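Local coordinates for Rep protein (Adeno-associated virus - 5, PDB 1M55) that probably recognises the viral replication origin and nicks DNA at it, acting as the endonuclease domain of a rolling-circle-type replication initiator, at residues D24-V27 / D28-G32; F63-E66 / W67-F70; K143-D146 / S147-P151; T167-D170 / E171-L174; L177-E180 / E181-R184. One frame throughout, in Å; residues are numbered along the deposited sequence.

Overall arrangement
From the N terminus, contact 1 comes first, in the short helix 24-32, which packs on the start of the long helix 50-71. Contact 2 lies near the far end of that long helix, against strands 3-10 and 88-95 of the antiparallel sheet. Contact 3 is the turn from strand 145-146 into helix 149-154, about 35 Å from contact 1 between centres. Contact 4 follows strand 162-167 and touches contact 3, where Y172 meets I150 and P151. Contact 5 opens helix 179-191 and touches contact 4 through E181 and L174. All five are local and run in series; none nests or crosses.

Contact 1: D24-V27 / D28-G32; sequences DSFV and DWVTG
F26 reaches along its helix to V30 and W29. From CB the side chain sets CG anti to the backbone N (chi1 -180°), and the ring runs out beside the residues one turn on. Along one side of the ring, F26 CD1 comes to W29 CE3, and F26 CE1 lies 4.0 Å from W29 CZ3, the two rings meeting obliquely with their planes 76° apart. Along the other side and at the tip, CE2 and CZ both meet V30 CG1, F26 CZ at 3.9 Å. That methyl sits over one face of the phenyl ring, 4.1 Å from its centroid, a CH-pi contact; the same methyl also lies over a face of the indole, toward its rim. V30 CG1 thus touches both aromatic rings. Beyond them, V55 of helix 50-71 touches F26 and V30, while W29 rests on T54 and R58, so this side of helix 24-32 is the one that packs on its neighbour.

On another side the chemistry is polar. V27 O accepts from T31 twice: the backbone N at 2.9 Å and OG1 at 2.7 Å, which arrive from opposite faces of the carbonyl plane. The hydroxyl stands beside its own backbone N (chi1 -62°) and folds back on the preceding turn, where T31 OG1 also lies 3.6 Å from V27 CG1. Ordinary helical bonds join D28 N to D24 O and V30 N to F26 O. One carbonyl oxygen therefore takes up both the amide and the hydroxyl of T31, fixing the rotation of an exposed threonine with a bond internal to the helix.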
# COMPACT_ATOMS: atom_id res chain seq x y z
N ASP A 24 24.02 6.33 -4.41
CA ASP A 24 23.64 7.61 -3.81
C ASP A 24 22.33 8.17 -4.33
O ASP A 24 21.68 8.96 -3.67
CB ASP A 24 24.68 8.67 -4.13
CG ASP A 24 26.00 8.46 -3.44
OD1 ASP A 24 26.23 7.44 -2.76
OD2 ASP A 24 26.81 9.37 -3.61
N SER A 25 22.01 7.83 -5.58
CA SER A 25 20.80 8.35 -6.20
C SER A 25 19.52 8.04 -5.42
O SER A 25 18.56 8.81 -5.47
CB SER A 25 20.70 7.82 -7.63
OG SER A 25 20.46 6.43 -7.63
N PHE A 26 19.51 6.93 -4.69
CA PHE A 26 18.34 6.56 -3.90
C PHE A 26 18.13 7.57 -2.77
O PHE A 26 17.04 8.14 -2.62
CB PHE A 26 18.48 5.15 -3.33
CG PHE A 26 17.29 4.70 -2.51
CD1 PHE A 26 16.13 4.26 -3.12
CD2 PHE A 26 17.34 4.77 -1.12
CE1 PHE A 26 15.01 3.89 -2.37
CE2 PHE A 26 16.22 4.40 -0.35
CZ PHE A 26 15.06 3.96 -0.98
N VAL A 27 19.18 7.79 -1.97
CA VAL A 27 19.10 8.75 -0.87
C VAL A 27 18.77 10.15 -1.40
O VAL A 27 17.94 10.86 -0.83
CB VAL A 27 20.42 8.79 -0.06
CG1 VAL A 27 20.39 9.92 0.95
CG2 VAL A 27 20.62 7.48 0.68
N ASP A 28 19.39 10.52 -2.51
CA ASP A 28 19.14 11.83 -3.11
C ASP A 28 17.68 11.98 -3.49
O ASP A 28 17.07 13.03 -3.24
CB ASP A 28 20.04 12.06 -4.33
CG ASP A 28 21.51 12.17 -3.96
OD1 ASP A 28 21.83 12.37 -2.77
OD2 ASP A 28 22.36 12.06 -4.88
N TRP A 29 17.11 10.93 -4.07
CA TRP A 29 15.71 10.94 -4.48
C TRP A 29 14.75 11.08 -3.29
O TRP A 29 13.98 12.04 -3.22
CB TRP A 29 15.39 9.66 -5.27
CG TRP A 29 13.92 9.42 -5.50
CD1 TRP A 29 12.98 10.33 -5.91
CD2 TRP A 29 13.23 8.18 -5.33
NE1 TRP A 29 11.75 9.73 -6.00
CE2 TRP A 29 11.87 8.41 -5.65
CE3 TRP A 29 13.62 6.89 -4.94
CZ2 TRP A 29 10.90 7.40 -5.59
CZ3 TRP A 29 12.66 5.89 -4.88
CH2 TRP A 29 11.31 6.15 -5.20
N VAL A 30 14.84 10.16 -2.34
CA VAL A 30 13.95 10.18 -1.18
C VAL A 30 14.12 11.40 -0.29
O VAL A 30 13.17 11.82 0.37
CB VAL A 30 14.06 8.89 -0.33
CG1 VAL A 30 13.85 7.67 -1.20
CG2 VAL A 30 15.39 8.83 0.41
N THR A 31 15.32 11.97 -0.28
CA THR A 31 15.61 13.15 0.53
C THR A 31 15.09 14.43 -0.13
O THR A 31 14.69 15.37 0.57
CB THR A 31 17.14 13.30 0.78
OG1 THR A 31 17.62 12.17 1.52
CG2 THR A 31 17.45 14.57 1.56
N GLY A 32 15.07 14.46 -1.46
CA GLY A 32 14.64 15.66 -2.17
C GLY A 32 13.17 15.84 -2.52
O GLY A 32 12.78 16.92 -2.97

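Contact 2: F63-E66 / W67-F70; sequences FLYE and WNKF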
# COMPACT_ATOMS: atom_id res chain seq x y z
N PHE A 63 3.51 -1.08 -8.65
CA PHE A 63 2.73 -2.27 -8.33
C PHE A 63 1.43 -2.27 -9.13
O PHE A 63 1.11 -3.24 -9.81
CB PHE A 63 2.42 -2.30 -6.82
CG PHE A 63 1.71 -3.54 -6.36
CD1 PHE A 63 2.39 -4.52 -5.65
CD2 PHE A 63 0.35 -3.73 -6.63
CE1 PHE A 63 1.73 -5.68 -5.21
CE2 PHE A 63 -0.31 -4.88 -6.20
CZ PHE A 63 0.38 -5.85 -5.49
N LEU A 64 0.69 -1.17 -9.04
CA LEU A 64 -0.59 -1.06 -9.73
C LEU A 64 -0.50 -1.16 -11.25
O LEU A 64 -1.32 -1.82 -11.88
CB LEU A 64 -1.32 0.22 -9.33
CG LEU A 64 -1.76 0.26 -7.86
CD1 LEU A 64 -2.27 1.65 -7.49
CD2 LEU A 64 -2.82 -0.80 -7.60
N TYR A 65 0.51 -0.52 -11.83
CA TYR A 65 0.68 -0.55 -13.28
C TYR A 65 0.98 -1.98 -13.74
O TYR A 65 0.44 -2.44 -14.75
CB TYR A 65 1.78 0.43 -13.72
CG TYR A 65 1.48 1.88 -13.37
CD1 TYR A 65 2.47 2.86 -13.46
CD2 TYR A 65 0.22 2.26 -12.90
CE1 TYR A 65 2.21 4.18 -13.08
CE2 TYR A 65 -0.04 3.57 -12.50
CZ TYR A 65 0.96 4.52 -12.60
OH TYR A 65 0.70 5.81 -12.18
N GLU A 66 1.80 -2.69 -12.97
CA GLU A 66 2.15 -4.06 -13.30
C GLU A 66 0.90 -4.94 -13.12
O GLU A 66 0.64 -5.83 -13.93
CB GLU A 66 3.29 -4.55 -12.41
CG GLU A 66 4.14 -5.67 -13.00
CD GLU A 66 4.93 -5.27 -14.24
OE1 GLU A 66 5.08 -4.06 -14.53
OE2 GLU A 66 5.41 -6.19 -14.93
N TRP A 67 0.11 -4.65 -12.09
CA TRP A 67 -1.12 -5.40 -11.84
C TRP A 67 -2.08 -5.20 -13.02
O TRP A 67 -2.68 -6.16 -13.51
CB TRP A 67 -1.79 -4.92 -10.55
CG TRP A 67 -3.00 -5.72 -10.17
CD1 TRP A 67 -4.25 -5.61 -10.70
CD2 TRP A 67 -3.08 -6.74 -9.16
NE1 TRP A 67 -5.10 -6.49 -10.08
CE2 TRP A 67 -4.41 -7.20 -9.14
CE3 TRP A 67 -2.15 -7.31 -8.27
CZ2 TRP A 67 -4.85 -8.20 -8.26
CZ3 TRP A 67 -2.58 -8.31 -7.39
CH2 TRP A 67 -3.92 -8.74 -7.40
N ASN A 68 -2.18 -3.96 -13.49
CA ASN A 68 -3.06 -3.63 -14.62
C ASN A 68 -2.66 -4.43 -15.86
O ASN A 68 -3.51 -4.76 -16.69
CB ASN A 68 -3.02 -2.13 -14.95
CG ASN A 68 -3.63 -1.25 -13.85
OD1 ASN A 68 -3.45 -0.03 -13.87
ND2 ASN A 68 -4.36 -1.85 -12.92
N LYS A 69 -1.37 -4.71 -16.01
CA LYS A 69 -0.89 -5.48 -17.15
C LYS A 69 -1.55 -6.87 -17.12
O LYS A 69 -1.99 -7.37 -18.16
CB LYS A 69 0.63 -5.64 -17.10
CG LYS A 69 1.21 -6.46 -18.24
CD LYS A 69 2.68 -6.74 -18.04
CE LYS A 69 2.90 -7.58 -16.81
NZ LYS A 69 4.29 -8.08 -16.73
N PHE A 70 -1.62 -7.46 -15.93
CA PHE A 70 -2.22 -8.78 -15.74
C PHE A 70 -3.75 -8.79 -15.77
O PHE A 70 -4.35 -9.70 -16.32
CB PHE A 70 -1.73 -9.40 -14.43
CG PHE A 70 -0.25 -9.61 -14.36
CD1 PHE A 70 0.50 -9.04 -13.33
CD2 PHE A 70 0.41 -10.38 -15.31
CE1 PHE A 70 1.87 -9.24 -13.25
CE2 PHE A 70 1.79 -10.58 -15.24
CZ PHE A 70 2.52 -10.01 -14.20
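Between F63 and W67 the contact is apolar: F63 CE2 comes within 3.7 Å of W67 CE3. Their rings are close to parallel, 17° between planes, but meet rim to rim, neither over the other's face. Four residues apart on the same side of the helix, and both with CG anti to the backbone N, the two side chains lie side by side and point the same way.

This pair forms part of the inner side of helix 50-71, which lies against the antiparallel sheet of the Rep nuclease fold: F63 and W67 both touch V94 of strand 88-95, while F63 reaches V7 and W67 reaches Y5 of strand 3-10.

The ionic part is a salt bridge one turn apart, K69 NZ to E66 OE2 at 2.8 Å. The ammonium approaches from above the carboxylate plane, 44° out of it. Glutamate bends at chi2 and lysine at chi3, bringing the two ends together, and K69 CE lies over one face of the F70 ring, toward its rim.

Along the backbone, W67 N donates to F63 O, N68 N to L64 O and K69 N to Y65 O, whereas F70 N to E66 O is weak at 3.4 Å.

Contact 3: K143-D146 / S147-P151; sequences KVVD and SGYIP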
# COMPACT_ATOMS: atom_id res chain seq x y z
N LYS A 143 -6.31 -14.92 0.72
CA LYS A 143 -7.48 -14.30 1.32
C LYS A 143 -8.18 -13.33 0.38
O LYS A 143 -7.54 -12.60 -0.38
CB LYS A 143 -7.09 -13.58 2.62
CG LYS A 143 -8.25 -13.18 3.52
CD LYS A 143 -7.74 -12.38 4.72
CE LYS A 143 -8.81 -12.21 5.78
NZ LYS A 143 -9.12 -13.50 6.45
N VAL A 144 -9.50 -13.35 0.41
CA VAL A 144 -10.30 -12.45 -0.39
C VAL A 144 -11.19 -11.72 0.60
O VAL A 144 -11.78 -12.34 1.48
CB VAL A 144 -11.16 -13.20 -1.44
CG1 VAL A 144 -12.12 -12.23 -2.13
CG2 VAL A 144 -10.27 -13.87 -2.48
N VAL A 145 -11.22 -10.40 0.49
CA VAL A 145 -12.04 -9.58 1.37
C VAL A 145 -12.92 -8.69 0.52
O VAL A 145 -12.66 -8.51 -0.67
CB VAL A 145 -11.16 -8.67 2.29
CG1 VAL A 145 -10.28 -9.52 3.19
CG2 VAL A 145 -10.32 -7.71 1.45
N ASP A 146 -14.00 -8.17 1.10
CA ASP A 146 -14.87 -7.28 0.36
C ASP A 146 -14.63 -5.84 0.82
O ASP A 146 -13.84 -5.61 1.75
CB ASP A 146 -16.35 -7.67 0.52
CG ASP A 146 -16.79 -7.72 1.96
OD1 ASP A 146 -16.54 -6.75 2.70
OD2 ASP A 146 -17.41 -8.73 2.35
N SER A 147 -15.34 -4.89 0.22
CA SER A 147 -15.19 -3.47 0.54
C SER A 147 -15.30 -3.12 2.02
O SER A 147 -14.64 -2.18 2.47
CB SER A 147 -16.22 -2.65 -0.25
OG SER A 147 -16.17 -2.99 -1.63
N GLY A 148 -16.12 -3.86 2.75
CA GLY A 148 -16.31 -3.61 4.17
C GLY A 148 -15.03 -3.63 4.99
O GLY A 148 -14.95 -2.99 6.04
N TYR A 149 -14.04 -4.37 4.51
CA TYR A 149 -12.74 -4.48 5.17
C TYR A 149 -12.09 -3.09 5.29
O TYR A 149 -11.36 -2.81 6.25
CB TYR A 149 -11.84 -5.42 4.36
CG TYR A 149 -10.44 -5.64 4.90
CD1 TYR A 149 -10.19 -6.59 5.89
CD2 TYR A 149 -9.35 -4.96 4.34
CE1 TYR A 149 -8.89 -6.87 6.31
CE2 TYR A 149 -8.04 -5.24 4.76
CZ TYR A 149 -7.82 -6.20 5.74
OH TYR A 149 -6.54 -6.49 6.15
N ILE A 150 -12.39 -2.20 4.34
CA ILE A 150 -11.82 -0.86 4.36
C ILE A 150 -12.30 -0.04 5.58
O ILE A 150 -11.48 0.34 6.41
CB ILE A 150 -12.06 -0.12 3.01
CG1 ILE A 150 -11.30 -0.87 1.90
CG2 ILE A 150 -11.61 1.33 3.10
CD1 ILE A 150 -11.67 -0.44 0.49
N PRO A 151 -13.62 0.20 5.72
CA PRO A 151 -14.07 0.98 6.88
C PRO A 151 -13.90 0.24 8.22
O PRO A 151 -13.72 0.87 9.27
CB PRO A 151 -15.55 1.25 6.57
CG PRO A 151 -15.95 0.08 5.73
CD PRO A 151 -14.75 -0.07 4.81
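The ring of Y149 carries V145 on one face: the valine CG1 stands 4.0 Å above the ring plane, displaced toward the rim, and is 4.0 Å from Y149 CD1. The other methyl, CG2, sits near the ring's root, close to Y149 CB and CG. Valine and tyrosine cross obliquely, and V145 CB is 3.9 Å from Y149 CB. At the outer end, Y149 OH is hydrogen-bonded to E6 OE2, while Y153 meets the ring with planes at about 45°.

What brings the two residues together is a type I beta turn from D146 to Y149, through which strand 145-146 passes into helix 149-154. Y149 N closes it on D146 O at 3.0 Å, the donor standing well above the carbonyl plane.

The aspartate side chain adds a second tie. Its CG lies between the backbone N and the carbonyl carbon (chi1 57°), a setting that swings the carboxylate over the turn, and D146 OD1 accepts from G148 N at 2.9 Å. This capping bond is weak, with an N-H...O angle of 130°. On the strand side, V145 pairs through its backbone with F4, and its side chain, like that of Y149, rests on L93 of strand 88-95.

Contact 4: T167-D170 / E171-L174; sequences TNLD and EYKL
L169 and Y172 form the packed half of this contact. The leucine and tyrosine lie side by side, pointing the same way, and L169 CD1 meets Y172 CD1 at 4.0 Å, at the edge of the ring and near its plane. Y172 N donates to L169 O at 2.9 Å, from above the carbonyl plane. E171 CG covers one face of that ring, over its centre. T167 adds a methyl from another direction: T167 CG2 lies 3.6 Å from Y172 O and close to Y172 CB. With OG1 anti to the backbone N (chi1 -174°), the threonine turns its methyl toward Y172 while the hydroxyl takes L169 N at 3.0 Å. The same OG1 is bonded to F77 O. Around the tyrosine, I150 and P151 of helix 149-154, F78 and L185 close in, and Y172 is buried.

The opposite character belongs to D170 and K173, both exposed. They run alongside each other, but it is lysine carbon that comes near the acid: K173 CE is 3.3 Å from D170 OD1. The ammonium bends away at chi4, leaving K173 NZ 4.7 Å from D170 OD1, too far for a salt bridge though the charges may still attract. K173 N to D170 O is only a weak bond. A water bridges the next pair, donating to D170 O at 2.8 Å and accepting from L174 N.

At its start the segment is an ST turn, T167 OG1 to L169 N, placed where strand 162-167 ends and the chain heads for helix 179-191; N168 ties this exit to F77 at the start of the neighbouring strand.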
# COMPACT_ATOMS: atom_id res chain seq x y z
N THR A 167 -6.75 5.84 -3.40
CA THR A 167 -7.82 4.97 -3.88
C THR A 167 -8.49 5.56 -5.11
O THR A 167 -8.45 6.77 -5.33
CB THR A 167 -8.91 4.75 -2.80
OG1 THR A 167 -9.86 3.79 -3.27
CG2 THR A 167 -9.63 6.05 -2.49
N ASN A 168 -9.05 4.68 -5.94
CA ASN A 168 -9.80 5.11 -7.11
C ASN A 168 -11.26 4.69 -6.92
O ASN A 168 -12.03 4.65 -7.87
CB ASN A 168 -9.20 4.60 -8.43
CG ASN A 168 -9.13 3.10 -8.52
OD1 ASN A 168 -9.46 2.38 -7.57
ND2 ASN A 168 -8.68 2.60 -9.66
N LEU A 169 -11.61 4.37 -5.67
CA LEU A 169 -12.98 4.00 -5.32
C LEU A 169 -13.64 5.30 -4.87
O LEU A 169 -13.26 5.89 -3.86
CB LEU A 169 -13.00 2.98 -4.17
CG LEU A 169 -12.44 1.59 -4.48
CD1 LEU A 169 -12.20 0.81 -3.20
CD2 LEU A 169 -13.40 0.84 -5.40
N ASP A 170 -14.63 5.76 -5.64
CA ASP A 170 -15.33 7.01 -5.35
C ASP A 170 -15.83 7.12 -3.91
O ASP A 170 -15.74 8.18 -3.29
CB ASP A 170 -16.51 7.20 -6.31
CG ASP A 170 -16.07 7.35 -7.76
OD1 ASP A 170 -14.98 7.90 -8.01
OD2 ASP A 170 -16.84 6.93 -8.66
N GLU A 171 -16.34 6.01 -3.38
CA GLU A 171 -16.86 5.99 -2.02
C GLU A 171 -15.81 6.34 -0.96
O GLU A 171 -16.16 6.90 0.09
CB GLU A 171 -17.44 4.60 -1.73
CG GLU A 171 -18.08 4.44 -0.36
CD GLU A 171 -18.61 3.02 -0.13
OE1 GLU A 171 -18.36 2.13 -0.96
OE2 GLU A 171 -19.27 2.81 0.91
N TYR A 172 -14.54 6.06 -1.24
CA TYR A 172 -13.48 6.31 -0.27
C TYR A 172 -12.46 7.40 -0.64
O TYR A 172 -11.52 7.64 0.12
CB TYR A 172 -12.73 5.01 0.03
CG TYR A 172 -13.64 3.93 0.58
CD1 TYR A 172 -13.95 2.79 -0.16
CD2 TYR A 172 -14.24 4.09 1.83
CE1 TYR A 172 -14.84 1.83 0.33
CE2 TYR A 172 -15.12 3.14 2.33
CZ TYR A 172 -15.42 2.02 1.58
OH TYR A 172 -16.32 1.11 2.08
N LYS A 173 -12.67 8.06 -1.77
CA LYS A 173 -11.75 9.11 -2.21
C LYS A 173 -11.52 10.20 -1.16
O LYS A 173 -10.38 10.60 -0.92
CB LYS A 173 -12.21 9.74 -3.53
CG LYS A 173 -11.93 8.89 -4.75
CD LYS A 173 -12.40 9.58 -6.02
CE LYS A 173 -11.92 8.86 -7.27
NZ LYS A 173 -10.43 8.87 -7.37
N LEU A 174 -12.59 10.67 -0.54
CA LEU A 174 -12.46 11.72 0.47
C LEU A 174 -11.84 11.17 1.76
O LEU A 174 -11.00 11.83 2.37
CB LEU A 174 -13.82 12.36 0.74
CG LEU A 174 -13.89 13.42 1.84
CD1 LEU A 174 -12.90 14.56 1.58
CD2 LEU A 174 -15.32 13.94 1.92
O HOH W 1 -15.43 10.26 -1.49

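Contact 5: L177-E180 / E181-R184; sequences LNLE and ERKR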
# COMPACT_ATOMS: atom_id res chain seq x y z
N LEU A 177 -7.48 10.70 2.83
CA LEU A 177 -6.62 11.61 3.58
C LEU A 177 -7.39 12.52 4.54
O LEU A 177 -6.88 13.58 4.94
CB LEU A 177 -5.79 12.46 2.62
CG LEU A 177 -4.90 11.71 1.62
CD1 LEU A 177 -4.19 12.70 0.73
CD2 LEU A 177 -3.90 10.84 2.36
N ASN A 178 -8.59 12.11 4.92
CA ASN A 178 -9.39 12.92 5.83
C ASN A 178 -9.91 12.10 7.01
O ASN A 178 -10.73 11.19 6.85
CB ASN A 178 -10.55 13.58 5.08
CG ASN A 178 -11.23 14.66 5.91
OD1 ASN A 178 -12.03 14.36 6.80
ND2 ASN A 178 -10.90 15.91 5.63
N LEU A 179 -9.40 12.44 8.19
CA LEU A 179 -9.76 11.80 9.45
C LEU A 179 -11.22 11.98 9.83
O LEU A 179 -11.86 11.06 10.35
CB LEU A 179 -8.86 12.33 10.56
CG LEU A 179 -7.37 12.01 10.41
CD1 LEU A 179 -6.53 12.95 11.25
CD2 LEU A 179 -7.11 10.55 10.78
N GLU A 180 -11.77 13.16 9.55
CA GLU A 180 -13.17 13.43 9.87
C GLU A 180 -14.08 12.53 9.04
O GLU A 180 -15.04 11.94 9.55
CB GLU A 180 -13.48 14.91 9.62
CG GLU A 180 -14.72 15.41 10.33
CD GLU A 180 -14.62 15.32 11.84
OE1 GLU A 180 -13.60 15.76 12.42
OE2 GLU A 180 -15.57 14.82 12.46
N GLU A 181 -13.75 12.38 7.75
CA GLU A 181 -14.52 11.53 6.86
C GLU A 181 -14.37 10.06 7.29
O GLU A 181 -15.34 9.29 7.25
CB GLU A 181 -14.08 11.73 5.40
CG GLU A 181 -14.72 10.78 4.39
CD GLU A 181 -16.22 11.00 4.16
OE1 GLU A 181 -16.83 11.84 4.86
OE2 GLU A 181 -16.78 10.33 3.28
N ARG A 182 -13.17 9.67 7.70
CA ARG A 182 -12.93 8.30 8.16
C ARG A 182 -13.81 8.03 9.38
O ARG A 182 -14.46 6.99 9.47
CB ARG A 182 -11.46 8.10 8.53
CG ARG A 182 -10.55 7.98 7.31
CD ARG A 182 -9.07 8.05 7.67
NE ARG A 182 -8.24 7.77 6.50
CZ ARG A 182 -7.53 6.66 6.33
NH1 ARG A 182 -7.53 5.71 7.26
NH2 ARG A 182 -6.88 6.46 5.19
N LYS A 183 -13.87 9.01 10.28
CA LYS A 183 -14.69 8.92 11.49
C LYS A 183 -16.16 8.71 11.10
O LYS A 183 -16.85 7.87 11.68
CB LYS A 183 -14.51 10.21 12.30
CG LYS A 183 -15.16 10.22 13.67
CD LYS A 183 -14.82 11.52 14.40
CE LYS A 183 -15.53 11.60 15.74
NZ LYS A 183 -15.26 12.89 16.45
N ARG A 184 -16.62 9.42 10.08
CA ARG A 184 -18.00 9.29 9.62
C ARG A 184 -18.28 7.87 9.09
O ARG A 184 -19.29 7.25 9.44
CB ARG A 184 -18.32 10.32 8.53
CG ARG A 184 -19.78 10.27 8.06
CD ARG A 184 -20.06 11.24 6.92
NE ARG A 184 -19.51 10.79 5.64
CZ ARG A 184 -20.08 9.88 4.84
NH1 ARG A 184 -21.22 9.31 5.18
NH2 ARG A 184 -19.51 9.56 3.69
O HOH W 2 -16.78 15.01 14.82
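With CG anti to the backbone N (chi1 -168°) and the amide turned by a chi2 of -78°, N178 folds its side chain over the first turn of helix 179-191, where OD1 accepts from E181 N at 2.8 Å. This is an N-cap: the amide hydrogen arrives in the carbonyl plane, on a lone pair of OD1. The other end of the asparagine is held too, N178 ND2 donating to E40 O. D42 receives the amides of L179 and E180, so an acidic side chain meets the helix start, where the helix dipole would probably favour a negative charge.

R182 N bonds to N178 O at 3.0 Å, and CG and CD of the extended side chain run past that same oxygen. The guanidinium then carries on to A175 O, A176 O, Q80 and L155 O, giving a buried charge several acceptors.

On the exposed side, E180 and K183 lie alongside each other without a direct salt bridge, E180 OE2 and K183 NZ being 4.4 Å apart; a water joins them. Further along, R184 grips E181 side-on with two nitrogens, R184 NE to E181 OE1 at 3.0 Å and R184 NH2 to E181 OE2 at 2.9 Å.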